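Local coordinates for protein formimidoylglutamase (Bacillus subtilis, PDB 3M1R) that catalyses the manganese-dependent hydrolysis of N-formimidoyl-L-glutamate to L-glutamate and formamide, a step in the breakdown of histidine, at residues I277-N282 and M316-F321; Q35-P40 and P119-L124; I132-I137 and F172-D177; D92-V97 and H104-Q109. All blocks are in the same frame, centred on the assembly; numbering follows the deposited sequence.

Contact 1: residues I277-N282 and M316-F321; sequences IAQQPN and MKLSPF
Phe-321 sets CG opposite its own carbonyl carbon (chi1 -50°), and a chi2 of 102° then lays its ring flat along Pro-281. The two side chains run the same way, and Pro-281 CG rests over one face of the ring, 3.4 Å from the Phe-321 centroid, in a CH-pi contact. Pro-320 CB lies over the opposite face, so the aromatic group sits between two prolines. At the ring edge and in its plane, Gln-279 O comes to 3.4 Å from Phe-321 CD1. The same carbonyl oxygen of Gln-279 approaches Ser-319 CB at 3.0 Å, yet no hydrogen bond crosses the contact. Ser-319 OG accepts instead from Phe-321 N (3.2 Å), an ST turn formed just where the chain leaves helix 300-318. Gln-279, extended beyond CG, lies alongside Leu-318; the close approach of its NE2 to CG of the leucine is doubtful, given the strained torsions of Leu-318. Ala-278 CB packs more loosely on CG of selenomethionine Met-316. This surface contact joins the C-terminal ends of helices 267-278 and 300-318; Gln-280 and Pro-281 also pack on helix 222-234, while the backbone of Asn-282 bonds to Ile-240 of strand 239-245.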
loop_
_atom_site.group_PDB
_atom_site.type_symbol
_atom_site.label_atom_id
_atom_site.label_comp_id
_atom_site.label_asym_id
_atom_site.label_seq_id
_atom_site.Cartn_x
_atom_site.Cartn_y
_atom_site.Cartn_z
ATOM N N ILE D 277 0.941 37.461 -3.640
ATOM C CA ILE D 277 2.035 37.783 -4.557
ATOM C C ILE D 277 1.566 37.862 -6.014
ATOM O O ILE D 277 1.993 38.734 -6.775
ATOM C CB ILE D 277 3.170 36.752 -4.454
ATOM C CG1 ILE D 277 3.888 36.891 -3.110
ATOM C CG2 ILE D 277 4.136 36.920 -5.610
ATOM C CD1 ILE D 277 4.669 35.653 -2.693
ATOM N N ALA D 278 0.671 36.955 -6.392
ATOM C CA ALA D 278 0.189 36.874 -7.762
ATOM C C ALA D 278 -0.529 38.145 -8.233
ATOM O O ALA D 278 -0.659 38.375 -9.439
ATOM C CB ALA D 278 -0.717 35.666 -7.923
ATOM N N GLN D 279 -0.995 38.961 -7.287
ATOM C CA GLN D 279 -1.697 40.211 -7.604
ATOM C C GLN D 279 -0.748 41.369 -7.867
ATOM O O GLN D 279 -1.151 42.405 -8.395
ATOM C CB GLN D 279 -2.608 40.619 -6.451
ATOM C CG GLN D 279 -3.773 39.697 -6.240
ATOM C CD GLN D 279 -4.638 40.141 -5.087
ATOM O OE1 GLN D 279 -4.259 40.000 -3.929
ATOM N NE2 GLN D 279 -5.805 40.695 -5.399
ATOM N N GLN D 280 0.503 41.193 -7.467
ATOM C CA GLN D 280 1.496 42.248 -7.531
ATOM C C GLN D 280 1.888 42.509 -8.983
ATOM O O GLN D 280 1.608 41.693 -9.860
ATOM C CB GLN D 280 2.704 41.877 -6.653
ATOM C CG GLN D 280 2.916 42.819 -5.463
ATOM C CD GLN D 280 1.768 42.810 -4.463
ATOM O OE1 GLN D 280 1.652 43.707 -3.634
ATOM N NE2 GLN D 280 0.922 41.797 -4.537
ATOM N N PRO D 281 2.515 43.663 -9.252
ATOM C CA PRO D 281 2.843 44.008 -10.641
ATOM C C PRO D 281 4.016 43.201 -11.212
ATOM O O PRO D 281 4.980 42.930 -10.515
ATOM C CB PRO D 281 3.222 45.506 -10.565
ATOM C CG PRO D 281 2.778 45.974 -9.210
ATOM C CD PRO D 281 2.801 44.764 -8.319
ATOM N N ASN D 282 3.904 42.828 -12.480
ATOM C CA ASN D 282 4.988 42.229 -13.244
ATOM C C ASN D 282 5.423 40.847 -12.737
ATOM O O ASN D 282 6.609 40.491 -12.772
ATOM C CB ASN D 282 6.165 43.205 -13.366
ATOM C CG ASN D 282 5.745 44.561 -13.964
ATOM O OD1 ASN D 282 5.919 45.612 -13.338
ATOM N ND2 ASN D 282 5.182 44.532 -15.173
HETATM N N MSE D 316 -3.852 36.583 -10.259
HETATM C CA MSE D 316 -3.663 37.268 -11.532
HETATM C C MSE D 316 -4.966 37.903 -12.039
HETATM O O MSE D 316 -4.963 39.049 -12.491
HETATM C CB MSE D 316 -3.052 36.335 -12.579
HETATM C CG MSE D 316 -1.664 35.815 -12.181
HETATM SE SE MSE D 316 -1.066 34.352 -13.306
HETATM C CE MSE D 316 -0.617 35.412 -14.884
ATOM N N LYS D 317 -6.074 37.169 -11.945
ATOM C CA LYS D 317 -7.370 37.687 -12.369
ATOM C C LYS D 317 -7.756 38.924 -11.555
ATOM O O LYS D 317 -8.445 39.810 -12.038
ATOM C CB LYS D 317 -8.462 36.608 -12.279
ATOM C CG LYS D 317 -9.850 37.087 -12.706
ATOM C CD LYS D 317 -10.479 36.229 -13.805
ATOM C CE LYS D 317 -11.767 36.883 -14.335
ATOM N NZ LYS D 317 -12.583 36.016 -15.245
ATOM N N LEU D 318 -7.276 38.976 -10.325
ATOM C CA LEU D 318 -7.619 40.024 -9.380
ATOM C C LEU D 318 -6.744 41.266 -9.534
ATOM O O LEU D 318 -7.135 42.357 -9.124
ATOM C CB LEU D 318 -7.437 39.476 -7.969
ATOM C CG LEU D 318 -8.510 39.790 -6.934
ATOM C CD1 LEU D 318 -9.801 40.259 -7.600
ATOM C CD2 LEU D 318 -8.748 38.560 -6.066
ATOM N N SER D 319 -5.552 41.101 -10.101
ATOM C CA SER D 319 -4.584 42.191 -10.131
ATOM C C SER D 319 -4.985 43.292 -11.109
ATOM O O SER D 319 -5.491 43.006 -12.189
ATOM C CB SER D 319 -3.184 41.672 -10.464
ATOM O OG SER D 319 -2.751 42.097 -11.741
ATOM N N PRO D 320 -4.742 44.553 -10.721
ATOM C CA PRO D 320 -5.001 45.770 -11.507
ATOM C C PRO D 320 -4.071 45.907 -12.706
ATOM O O PRO D 320 -4.353 46.687 -13.612
ATOM C CB PRO D 320 -4.683 46.905 -10.524
ATOM C CG PRO D 320 -4.650 46.283 -9.171
ATOM C CD PRO D 320 -4.235 44.861 -9.374
ATOM N N PHE D 321 -2.975 45.150 -12.705
ATOM C CA PHE D 321 -1.863 45.400 -13.615
ATOM C C PHE D 321 -1.910 44.593 -14.907
ATOM O O PHE D 321 -1.704 45.148 -15.993
ATOM C CB PHE D 321 -0.547 45.157 -12.884
ATOM C CG PHE D 321 -0.460 45.861 -11.563
ATOM C CD1 PHE D 321 -0.648 45.168 -10.383
ATOM C CD2 PHE D 321 -0.202 47.227 -11.500
ATOM C CE1 PHE D 321 -0.570 45.809 -9.153
ATOM C CE2 PHE D 321 -0.128 47.882 -10.276
ATOM C CZ PHE D 321 -0.309 47.167 -9.098
#

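Contact 2: residues Q35-P40 and P119-L124; sequences QDIKGP and PDWVPL
Ile-37 runs alongside Trp-121 near the N-terminal ends of neighbouring strands 39-45 and 121-127 in the central parallel sheet of the arginase fold. The indole CG is anti to the backbone N (chi1 177°), and this carries the five-membered ring past the isoleucine, whose CG2 branch meets Trp-121 CD1 at 3.6 Å. Pro-123 CG lies over one face of the indole, 3.4 Å above its plane. Gly-39 O approaches the indole edge, 3.5 Å from Trp-121 CD1, and the neighbouring NE1 is hydrogen-bonded to Ala-41 O, farther along the strand of Gly-39. The ring is thereby fixed both by packing and by its N-H.

The backbones pair in parallel, Gly-39 with Trp-121 and Pro-40 with Val-122. Gly-39 provides both conventional bonds: its N donates to Asp-120 O (2.8 Å), and its O accepts from Val-122 N (3.0 Å). The positive phi of Gly-39 (84°) is a backbone shape that suits glycine. Pro-40 has no N-H, but its CA-H points at a carbonyl, with Pro-40 CA 3.3 Å from Val-122 O.

Helices cover the sheet on both faces. Trp-121 packs against Met-111, Leu-114 and Leu-115 of helix 100-117, whereas Pro-40, Val-122 and Leu-124 meet Leu-313 or Met-316 of helix 300-318. On this second face Leu-124 keeps CG beside its backbone N (chi1 -84°) and reaches back along the strand, bringing its CD1 to 3.8 Å from Pro-40 CB.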
loop_
_atom_site.group_PDB
_atom_site.type_symbol
_atom_site.label_atom_id
_atom_site.label_comp_id
_atom_site.label_asym_id
_atom_site.label_seq_id
_atom_site.Cartn_x
_atom_site.Cartn_y
_atom_site.Cartn_z
ATOM N N GLN D 35 -0.935 28.932 -31.788
ATOM C CA GLN D 35 -1.573 30.249 -31.645
ATOM C C GLN D 35 -0.988 31.160 -30.557
ATOM O O GLN D 35 -0.270 30.705 -29.667
ATOM C CB GLN D 35 -3.093 30.112 -31.486
ATOM C CG GLN D 35 -3.536 29.273 -30.312
ATOM C CD GLN D 35 -4.003 27.886 -30.717
ATOM O OE1 GLN D 35 -3.199 27.016 -31.026
ATOM N NE2 GLN D 35 -5.310 27.673 -30.702
ATOM N N ASP D 36 -1.314 32.447 -30.641
ATOM C CA ASP D 36 -0.711 33.473 -29.787
ATOM C C ASP D 36 -1.090 33.371 -28.314
ATOM O O ASP D 36 -2.268 33.386 -27.957
ATOM C CB ASP D 36 -1.047 34.869 -30.306
ATOM C CG ASP D 36 0.192 35.686 -30.606
ATOM O OD1 ASP D 36 1.149 35.637 -29.796
ATOM O OD2 ASP D 36 0.212 36.370 -31.653
ATOM N N ILE D 37 -0.074 33.289 -27.463
ATOM C CA ILE D 37 -0.290 33.110 -26.035
ATOM C C ILE D 37 -0.443 34.445 -25.334
ATOM O O ILE D 37 0.460 35.274 -25.336
ATOM C CB ILE D 37 0.859 32.337 -25.381
ATOM C CG1 ILE D 37 1.209 31.107 -26.216
ATOM C CG2 ILE D 37 0.490 31.932 -23.963
ATOM C CD1 ILE D 37 2.527 30.491 -25.839
ATOM N N LYS D 38 -1.605 34.640 -24.734
ATOM C CA LYS D 38 -1.874 35.839 -23.971
ATOM C C LYS D 38 -2.159 35.402 -22.544
ATOM O O LYS D 38 -3.126 34.687 -22.287
ATOM C CB LYS D 38 -3.075 36.566 -24.562
ATOM C CG LYS D 38 -3.022 36.709 -26.086
ATOM C CD LYS D 38 -4.420 36.892 -26.684
ATOM C CE LYS D 38 -5.160 35.563 -26.848
ATOM N NZ LYS D 38 -5.354 34.816 -25.563
ATOM N N GLY D 39 -1.287 35.803 -21.629
ATOM C CA GLY D 39 -1.444 35.492 -20.224
ATOM C C GLY D 39 -0.915 34.135 -19.805
ATOM O O GLY D 39 -0.007 33.582 -20.417
ATOM N N PRO D 40 -1.495 33.582 -18.747
ATOM C CA PRO D 40 -1.069 32.293 -18.183
ATOM C C PRO D 40 -1.227 31.155 -19.180
ATOM O O PRO D 40 -2.202 31.114 -19.939
ATOM C CB PRO D 40 -2.033 32.082 -17.018
ATOM C CG PRO D 40 -2.584 33.443 -16.711
ATOM C CD PRO D 40 -2.608 34.184 -18.002
ATOM N N PRO D 119 5.623 37.343 -25.884
ATOM C CA PRO D 119 6.033 38.209 -24.772
ATOM C C PRO D 119 4.936 38.401 -23.742
ATOM O O PRO D 119 5.211 38.925 -22.661
ATOM C CB PRO D 119 6.327 39.547 -25.460
ATOM C CG PRO D 119 5.487 39.523 -26.687
ATOM C CD PRO D 119 5.479 38.092 -27.143
ATOM N N ASP D 120 3.712 37.999 -24.070
ATOM C CA ASP D 120 2.627 38.112 -23.116
ATOM C C ASP D 120 2.372 36.808 -22.362
ATOM O O ASP D 120 1.413 36.713 -21.600
ATOM C CB ASP D 120 1.355 38.581 -23.811
ATOM C CG ASP D 120 1.491 39.987 -24.376
ATOM O OD1 ASP D 120 1.158 40.186 -25.566
ATOM O OD2 ASP D 120 1.947 40.886 -23.635
ATOM N N TRP D 121 3.221 35.806 -22.579
ATOM C CA TRP D 121 3.109 34.541 -21.835
ATOM C C TRP D 121 3.600 34.667 -20.393
ATOM O O TRP D 121 4.683 35.191 -20.124
ATOM C CB TRP D 121 3.845 33.408 -22.551
ATOM C CG TRP D 121 3.832 32.100 -21.797
ATOM C CD1 TRP D 121 2.767 31.534 -21.150
ATOM C CD2 TRP D 121 4.921 31.200 -21.632
ATOM N NE1 TRP D 121 3.128 30.344 -20.594
ATOM C CE2 TRP D 121 4.454 30.110 -20.876
ATOM C CE3 TRP D 121 6.258 31.203 -22.056
ATOM C CZ2 TRP D 121 5.262 29.046 -20.522
ATOM C CZ3 TRP D 121 7.066 30.142 -21.709
ATOM C CH2 TRP D 121 6.568 29.080 -20.948
ATOM N N VAL D 122 2.774 34.206 -19.468
ATOM C CA VAL D 122 3.160 34.097 -18.070
ATOM C C VAL D 122 3.166 32.620 -17.724
ATOM O O VAL D 122 2.113 32.017 -17.575
ATOM C CB VAL D 122 2.163 34.814 -17.158
ATOM C CG1 VAL D 122 2.567 34.644 -15.693
ATOM C CG2 VAL D 122 2.066 36.283 -17.543
ATOM N N PRO D 123 4.359 32.024 -17.625
ATOM C CA PRO D 123 4.487 30.581 -17.405
ATOM C C PRO D 123 3.878 30.057 -16.096
ATOM O O PRO D 123 4.079 30.634 -15.034
ATOM C CB PRO D 123 6.002 30.362 -17.409
ATOM C CG PRO D 123 6.532 31.463 -18.278
ATOM C CD PRO D 123 5.651 32.651 -17.970
ATOM N N LEU D 124 3.120 28.969 -16.207
ATOM C CA LEU D 124 2.730 28.158 -15.066
ATOM C C LEU D 124 3.505 26.872 -15.244
ATOM O O LEU D 124 3.086 25.988 -15.985
ATOM C CB LEU D 124 1.222 27.883 -15.049
ATOM C CG LEU D 124 0.335 28.976 -14.420
ATOM C CD1 LEU D 124 0.689 30.339 -14.963
ATOM C CD2 LEU D 124 -1.140 28.695 -14.627
#

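Contact 3: residues I132-I137 and F172-D177; sequences ISYSTI and FRRLLD
The hydroxyl of Tyr-134 is held by hydrogen bonds to Glu-178 OE1 and Lys-138 NZ, while Arg-174 NH1 lies 3.9 Å from Tyr-134 OH and forms a salt bridge with the other oxygen of Glu-178. This polar cluster borders a helix-helix packing in the alpha/beta arginase fold: the axes of helix segments 133-137 and 172-177 come within 9.2 Å at their closest, their directions 42° apart. A chi1 of 167° swings the Tyr-134 ring between the helices. The arginine crosses one face of it with its aliphatic part: CB touches Tyr-134 CD1 at 3.4 Å, and CD stands above the ring toward its rim. The guanidinium, steeply tilted to the ring plane, is too distant for more than a weak cation-pi attraction.

Leu-175 fills the middle, its CD2 3.8 Å from Tyr-134 O and 3.9 Å from Ile-137 CG2. Ser-133 OG bonds to Glu-287. Phe-172 packs on Asp-157, a ligand of a bound calcium ion about 7 Å from the Phe-172 side chain, so this end of the contact borders the metal site, which probably holds manganese in the active enzyme. Crossing Phe-172 at about a right angle, Ile-137 places CD1 4.1 Å from Phe-172 CE2.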
loop_
_atom_site.group_PDB
_atom_site.type_symbol
_atom_site.label_atom_id
_atom_site.label_comp_id
_atom_site.label_asym_id
_atom_site.label_seq_id
_atom_site.Cartn_x
_atom_site.Cartn_y
_atom_site.Cartn_z
ATOM N N ILE D 132 15.362 22.304 -11.862
ATOM C CA ILE D 132 14.893 23.017 -13.055
ATOM C C ILE D 132 14.895 24.526 -12.866
ATOM O O ILE D 132 14.847 25.268 -13.841
ATOM C CB ILE D 132 13.466 22.571 -13.520
ATOM C CG1 ILE D 132 12.374 23.185 -12.638
ATOM C CG2 ILE D 132 13.352 21.044 -13.532
ATOM C CD1 ILE D 132 10.949 23.004 -13.191
ATOM N N SER D 133 14.946 24.976 -11.615
ATOM C CA SER D 133 14.849 26.404 -11.313
ATOM C C SER D 133 16.004 27.209 -11.879
ATOM O O SER D 133 15.890 28.428 -12.099
ATOM C CB SER D 133 14.726 26.642 -9.807
ATOM O OG SER D 133 13.523 26.084 -9.316
ATOM N N TYR D 134 17.124 26.545 -12.127
ATOM C CA TYR D 134 18.222 27.244 -12.762
ATOM C C TYR D 134 17.843 27.638 -14.181
ATOM O O TYR D 134 17.945 28.807 -14.551
ATOM C CB TYR D 134 19.487 26.402 -12.792
ATOM C CG TYR D 134 20.530 26.980 -13.705
ATOM C CD1 TYR D 134 21.405 27.964 -13.255
ATOM C CD2 TYR D 134 20.646 26.547 -15.021
ATOM C CE1 TYR D 134 22.370 28.496 -14.087
ATOM C CE2 TYR D 134 21.619 27.079 -15.869
ATOM C CZ TYR D 134 22.467 28.056 -15.393
ATOM O OH TYR D 134 23.424 28.591 -16.221
ATOM N N SER D 135 17.409 26.665 -14.981
ATOM C CA SER D 135 17.096 26.943 -16.384
ATOM C C SER D 135 15.873 27.865 -16.581
ATOM O O SER D 135 15.863 28.709 -17.474
ATOM C CB SER D 135 16.938 25.643 -17.183
ATOM O OG SER D 135 18.152 24.907 -17.223
ATOM N N THR D 136 14.845 27.708 -15.756
ATOM C CA THR D 136 13.626 28.491 -15.947
ATOM C C THR D 136 13.877 29.963 -15.643
ATOM O O THR D 136 13.615 30.826 -16.472
ATOM C CB THR D 136 12.488 27.971 -15.070
ATOM O OG1 THR D 136 12.991 27.750 -13.751
ATOM C CG2 THR D 136 11.974 26.674 -15.620
ATOM N N ILE D 137 14.403 30.233 -14.452
ATOM C CA ILE D 137 14.759 31.583 -14.031
ATOM C C ILE D 137 15.751 32.274 -14.964
ATOM O O ILE D 137 15.572 33.435 -15.317
ATOM C CB ILE D 137 15.281 31.584 -12.593
ATOM C CG1 ILE D 137 14.148 31.194 -11.647
ATOM C CG2 ILE D 137 15.818 32.935 -12.228
ATOM C CD1 ILE D 137 14.572 31.007 -10.216
ATOM N N PHE D 172 20.229 27.545 -6.986
ATOM C CA PHE D 172 20.446 28.930 -6.591
ATOM C C PHE D 172 21.911 29.325 -6.429
ATOM O O PHE D 172 22.256 30.501 -6.579
ATOM C CB PHE D 172 19.609 29.297 -5.370
ATOM C CG PHE D 172 18.161 29.377 -5.671
ATOM C CD1 PHE D 172 17.328 28.301 -5.417
ATOM C CD2 PHE D 172 17.634 30.510 -6.271
ATOM C CE1 PHE D 172 15.995 28.379 -5.730
ATOM C CE2 PHE D 172 16.306 30.583 -6.580
ATOM C CZ PHE D 172 15.488 29.525 -6.319
ATOM N N ARG D 173 22.772 28.353 -6.155
ATOM C CA ARG D 173 24.208 28.616 -6.189
ATOM C C ARG D 173 24.621 28.929 -7.626
ATOM O O ARG D 173 25.398 29.849 -7.877
ATOM C CB ARG D 173 25.008 27.426 -5.648
ATOM C CG ARG D 173 26.473 27.752 -5.333
ATOM C CD ARG D 173 27.167 26.602 -4.603
ATOM N NE ARG D 173 28.418 27.041 -3.997
ATOM C CZ ARG D 173 28.617 27.153 -2.687
ATOM N NH1 ARG D 173 29.793 27.563 -2.229
ATOM N NH2 ARG D 173 27.647 26.845 -1.837
ATOM N N ARG D 174 24.093 28.155 -8.568
ATOM C CA ARG D 174 24.377 28.382 -9.971
ATOM C C ARG D 174 23.884 29.762 -10.383
ATOM O O ARG D 174 24.607 30.503 -11.043
ATOM C CB ARG D 174 23.744 27.298 -10.841
ATOM C CG ARG D 174 24.663 26.111 -11.096
ATOM C CD ARG D 174 24.040 25.106 -12.055
ATOM N NE ARG D 174 25.062 24.286 -12.701
ATOM C CZ ARG D 174 25.719 24.645 -13.801
ATOM N NH1 ARG D 174 25.461 25.812 -14.382
ATOM N NH2 ARG D 174 26.634 23.838 -14.321
ATOM N N LEU D 175 22.662 30.108 -9.982
ATOM C CA LEU D 175 22.110 31.415 -10.311
ATOM C C LEU D 175 22.956 32.539 -9.701
ATOM O O LEU D 175 23.389 33.432 -10.415
ATOM C CB LEU D 175 20.639 31.518 -9.878
ATOM C CG LEU D 175 19.660 30.637 -10.651
ATOM C CD1 LEU D 175 18.408 30.361 -9.835
ATOM C CD2 LEU D 175 19.299 31.245 -11.999
ATOM N N LEU D 176 23.202 32.487 -8.391
ATOM C CA LEU D 176 24.014 33.514 -7.721
ATOM C C LEU D 176 25.436 33.641 -8.285
ATOM O O LEU D 176 25.894 34.744 -8.627
ATOM C CB LEU D 176 24.089 33.250 -6.217
ATOM C CG LEU D 176 23.067 33.940 -5.316
ATOM C CD1 LEU D 176 22.190 34.865 -6.117
ATOM C CD2 LEU D 176 22.232 32.932 -4.595
ATOM N N ASP D 177 26.131 32.511 -8.387
ATOM C CA ASP D 177 27.507 32.512 -8.875
ATOM C C ASP D 177 27.610 33.128 -10.271
ATOM O O ASP D 177 28.535 33.888 -10.555
ATOM C CB ASP D 177 28.093 31.093 -8.868
ATOM C CG ASP D 177 28.502 30.628 -7.469
ATOM O OD1 ASP D 177 28.585 31.476 -6.556
ATOM O OD2 ASP D 177 28.759 29.414 -7.285
#

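Contact 4: residues D92-V97 and H104-Q109; sequences DIDIHV and HHHIFQ
His-106 lays its imidazole along the Asp-94 side chain at the start of a beta-alpha-beta crossover of the arginase fold: strand 87-93 leads through a short loop into helix 100-117, which packs back on the strand end. Backbone oxygen Asp-94 O lies at the ring edge, near its plane, only 3.0 Å from His-106 CD2. With Asp-94 CG turned away from its own N (chi1 177°), the carboxylate reaches the same ring carbon from out of the ring plane; OD2 is 3.4 Å from His-106 CD2, with carboxylate and ring planes 41° apart. These are close approaches of oxygens to a ring carbon, and no hydrogen bond spans the two segments.

Apolar packing centres on Ile-93. Its CG2 branch sits against the helix backbone, 3.9 Å from both His-106 C and Ile-107 N, and the side chains of Ile-93 and Ile-107 cross at about a right angle. Both isoleucines also pack on Val-45 of the adjacent strand 39-45.

A second subunit meets this corner: its Phe-9 stacks on the His-106 ring, its Arg-11 forms a long, weak ion pair with Asp-94 OD1, and one of its strands pairs antiparallel with Asp-92 and Ile-93, continuing the sheet across the interface. Near the helix start, Ser-103 OG hydrogen-bonds to His-96 N. Across the isoleucine pair, CG1 of Ile-107 lies 4.1 Å from CG2 of Ile-93, and Ile-107 CG2 is 4.2 Å from Ile-93 CD1.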
loop_
_atom_site.group_PDB
_atom_site.type_symbol
_atom_site.label_atom_id
_atom_site.label_comp_id
_atom_site.label_asym_id
_atom_site.label_seq_id
_atom_site.Cartn_x
_atom_site.Cartn_y
_atom_site.Cartn_z
ATOM N N ASP D 92 4.994 19.410 -22.801
ATOM C CA ASP D 92 6.094 19.143 -21.893
ATOM C C ASP D 92 7.422 19.435 -22.601
ATOM O O ASP D 92 7.588 19.159 -23.799
ATOM C CB ASP D 92 6.078 17.682 -21.445
ATOM C CG ASP D 92 4.980 17.379 -20.431
ATOM O OD1 ASP D 92 4.489 18.311 -19.759
ATOM O OD2 ASP D 92 4.631 16.187 -20.293
ATOM N N ILE D 93 8.368 19.990 -21.856
ATOM C CA ILE D 93 9.701 20.160 -22.378
ATOM C C ILE D 93 10.349 18.811 -22.443
ATOM O O ILE D 93 10.343 18.061 -21.465
ATOM C CB ILE D 93 10.527 21.087 -21.516
ATOM C CG1 ILE D 93 9.885 22.470 -21.521
ATOM C CG2 ILE D 93 11.950 21.162 -22.051
ATOM C CD1 ILE D 93 10.409 23.387 -20.463
ATOM N N ASP D 94 10.894 18.486 -23.607
ATOM C CA ASP D 94 11.539 17.194 -23.795
ATOM C C ASP D 94 12.712 16.991 -22.832
ATOM O O ASP D 94 13.570 17.860 -22.681
ATOM C CB ASP D 94 12.010 17.035 -25.235
ATOM C CG ASP D 94 12.739 15.742 -25.452
ATOM O OD1 ASP D 94 12.067 14.697 -25.548
ATOM O OD2 ASP D 94 13.984 15.765 -25.503
ATOM N N ILE D 95 12.750 15.835 -22.183
ATOM C CA ILE D 95 13.811 15.551 -21.232
ATOM C C ILE D 95 14.647 14.375 -21.721
ATOM O O ILE D 95 14.112 13.331 -22.097
ATOM C CB ILE D 95 13.247 15.225 -19.829
ATOM C CG1 ILE D 95 12.397 16.380 -19.302
ATOM C CG2 ILE D 95 14.388 14.880 -18.849
ATOM C CD1 ILE D 95 13.122 17.702 -19.233
ATOM N N HIS D 96 15.963 14.540 -21.718
ATOM C CA HIS D 96 16.835 13.449 -22.124
ATOM C C HIS D 96 16.811 12.305 -21.111
ATOM O O HIS D 96 17.031 12.518 -19.915
ATOM C CB HIS D 96 18.265 13.933 -22.288
ATOM C CG HIS D 96 19.115 12.990 -23.071
ATOM N ND1 HIS D 96 19.889 13.395 -24.136
ATOM C CD2 HIS D 96 19.284 11.651 -22.967
ATOM C CE1 HIS D 96 20.516 12.348 -24.641
ATOM N NE2 HIS D 96 20.165 11.278 -23.951
ATOM N N VAL D 97 16.548 11.093 -21.591
ATOM C CA VAL D 97 16.553 9.923 -20.718
ATOM C C VAL D 97 17.852 9.858 -19.906
ATOM O O VAL D 97 17.829 9.586 -18.706
ATOM C CB VAL D 97 16.405 8.604 -21.513
ATOM C CG1 VAL D 97 16.343 7.411 -20.550
ATOM C CG2 VAL D 97 15.177 8.647 -22.418
ATOM N N HIS D 104 18.739 20.220 -19.153
ATOM C CA HIS D 104 18.725 21.615 -18.744
ATOM C C HIS D 104 18.768 22.571 -19.926
ATOM O O HIS D 104 18.062 23.585 -19.926
ATOM C CB HIS D 104 19.848 21.913 -17.757
ATOM C CG HIS D 104 19.487 21.596 -16.344
ATOM N ND1 HIS D 104 18.782 22.470 -15.543
ATOM C CD2 HIS D 104 19.714 20.492 -15.592
ATOM C CE1 HIS D 104 18.593 21.916 -14.359
ATOM N NE2 HIS D 104 19.152 20.719 -14.361
ATOM N N HIS D 105 19.574 22.251 -20.935
ATOM C CA HIS D 105 19.605 23.083 -22.138
ATOM C C HIS D 105 18.262 23.069 -22.871
ATOM O O HIS D 105 17.796 24.108 -23.349
ATOM C CB HIS D 105 20.735 22.668 -23.071
ATOM C CG HIS D 105 22.094 23.040 -22.563
ATOM N ND1 HIS D 105 23.030 22.104 -22.179
ATOM C CD2 HIS D 105 22.667 24.251 -22.357
ATOM C CE1 HIS D 105 24.125 22.720 -21.770
ATOM N NE2 HIS D 105 23.930 24.022 -21.867
ATOM N N HIS D 106 17.634 21.898 -22.955
ATOM C CA HIS D 106 16.290 21.825 -23.510
ATOM C C HIS D 106 15.408 22.858 -22.817
ATOM O O HIS D 106 14.711 23.644 -23.468
ATOM C CB HIS D 106 15.694 20.444 -23.302
ATOM C CG HIS D 106 16.340 19.377 -24.117
ATOM N ND1 HIS D 106 17.331 19.641 -25.044
ATOM C CD2 HIS D 106 16.137 18.042 -24.159
ATOM C CE1 HIS D 106 17.710 18.519 -25.608
ATOM N NE2 HIS D 106 17.003 17.524 -25.096
ATOM N N ILE D 107 15.461 22.857 -21.488
ATOM C CA ILE D 107 14.617 23.736 -20.690
ATOM C C ILE D 107 14.913 25.198 -20.961
ATOM O O ILE D 107 14.002 25.980 -21.226
ATOM C CB ILE D 107 14.770 23.455 -19.187
ATOM C CG1 ILE D 107 14.439 21.978 -18.896
ATOM C CG2 ILE D 107 13.898 24.410 -18.386
ATOM C CD1 ILE D 107 14.718 21.523 -17.464
ATOM N N PHE D 108 16.188 25.574 -20.910
ATOM C CA PHE D 108 16.532 26.962 -21.121
ATOM C C PHE D 108 16.157 27.437 -22.519
ATOM O O PHE D 108 15.666 28.544 -22.684
ATOM C CB PHE D 108 18.010 27.243 -20.871
ATOM C CG PHE D 108 18.405 28.643 -21.242
ATOM C CD1 PHE D 108 19.269 28.883 -22.297
ATOM C CD2 PHE D 108 17.861 29.722 -20.571
ATOM C CE1 PHE D 108 19.618 30.177 -22.653
ATOM C CE2 PHE D 108 18.198 31.022 -20.920
ATOM C CZ PHE D 108 19.076 31.254 -21.966
ATOM N N GLN D 109 16.386 26.601 -23.525
ATOM C CA GLN D 109 16.185 27.020 -24.916
ATOM C C GLN D 109 14.723 27.174 -25.254
ATOM O O GLN D 109 14.340 28.102 -25.968
ATOM C CB GLN D 109 16.764 25.995 -25.879
ATOM C CG GLN D 109 18.216 26.167 -26.208
ATOM C CD GLN D 109 18.663 25.130 -27.211
ATOM O OE1 GLN D 109 19.447 24.235 -26.891
ATOM N NE2 GLN D 109 18.142 25.228 -28.432
#

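How the contacts relate
Along the chain, contact 4 is nested inside the loop closed by contact 2; contact 3 follows, then contact 1 at the C-terminus. Contacts 2 and 4 share the central parallel sheet through neighbouring strands 39-45 and 87-93, their centres 19 Å apart, and helix 100-117 leads from contact 4 into strand 121-127 of contact 2. Contacts 1 and 2 touch: Met-316 CE lies 3.3 Å from Pro-40 CG. Contacts 3 and 4, with centres 15 Å apart, meet where Ser-135 OG approaches His-104 O at 3.0 Å, probably a hydrogen bond. Contacts 1 and 4 are farthest apart, 29 Å between centres. Contact 1 lies at the surface and contact 2 in the sheet, contact 3 borders the metal site, and contact 4 reaches a subunit interface.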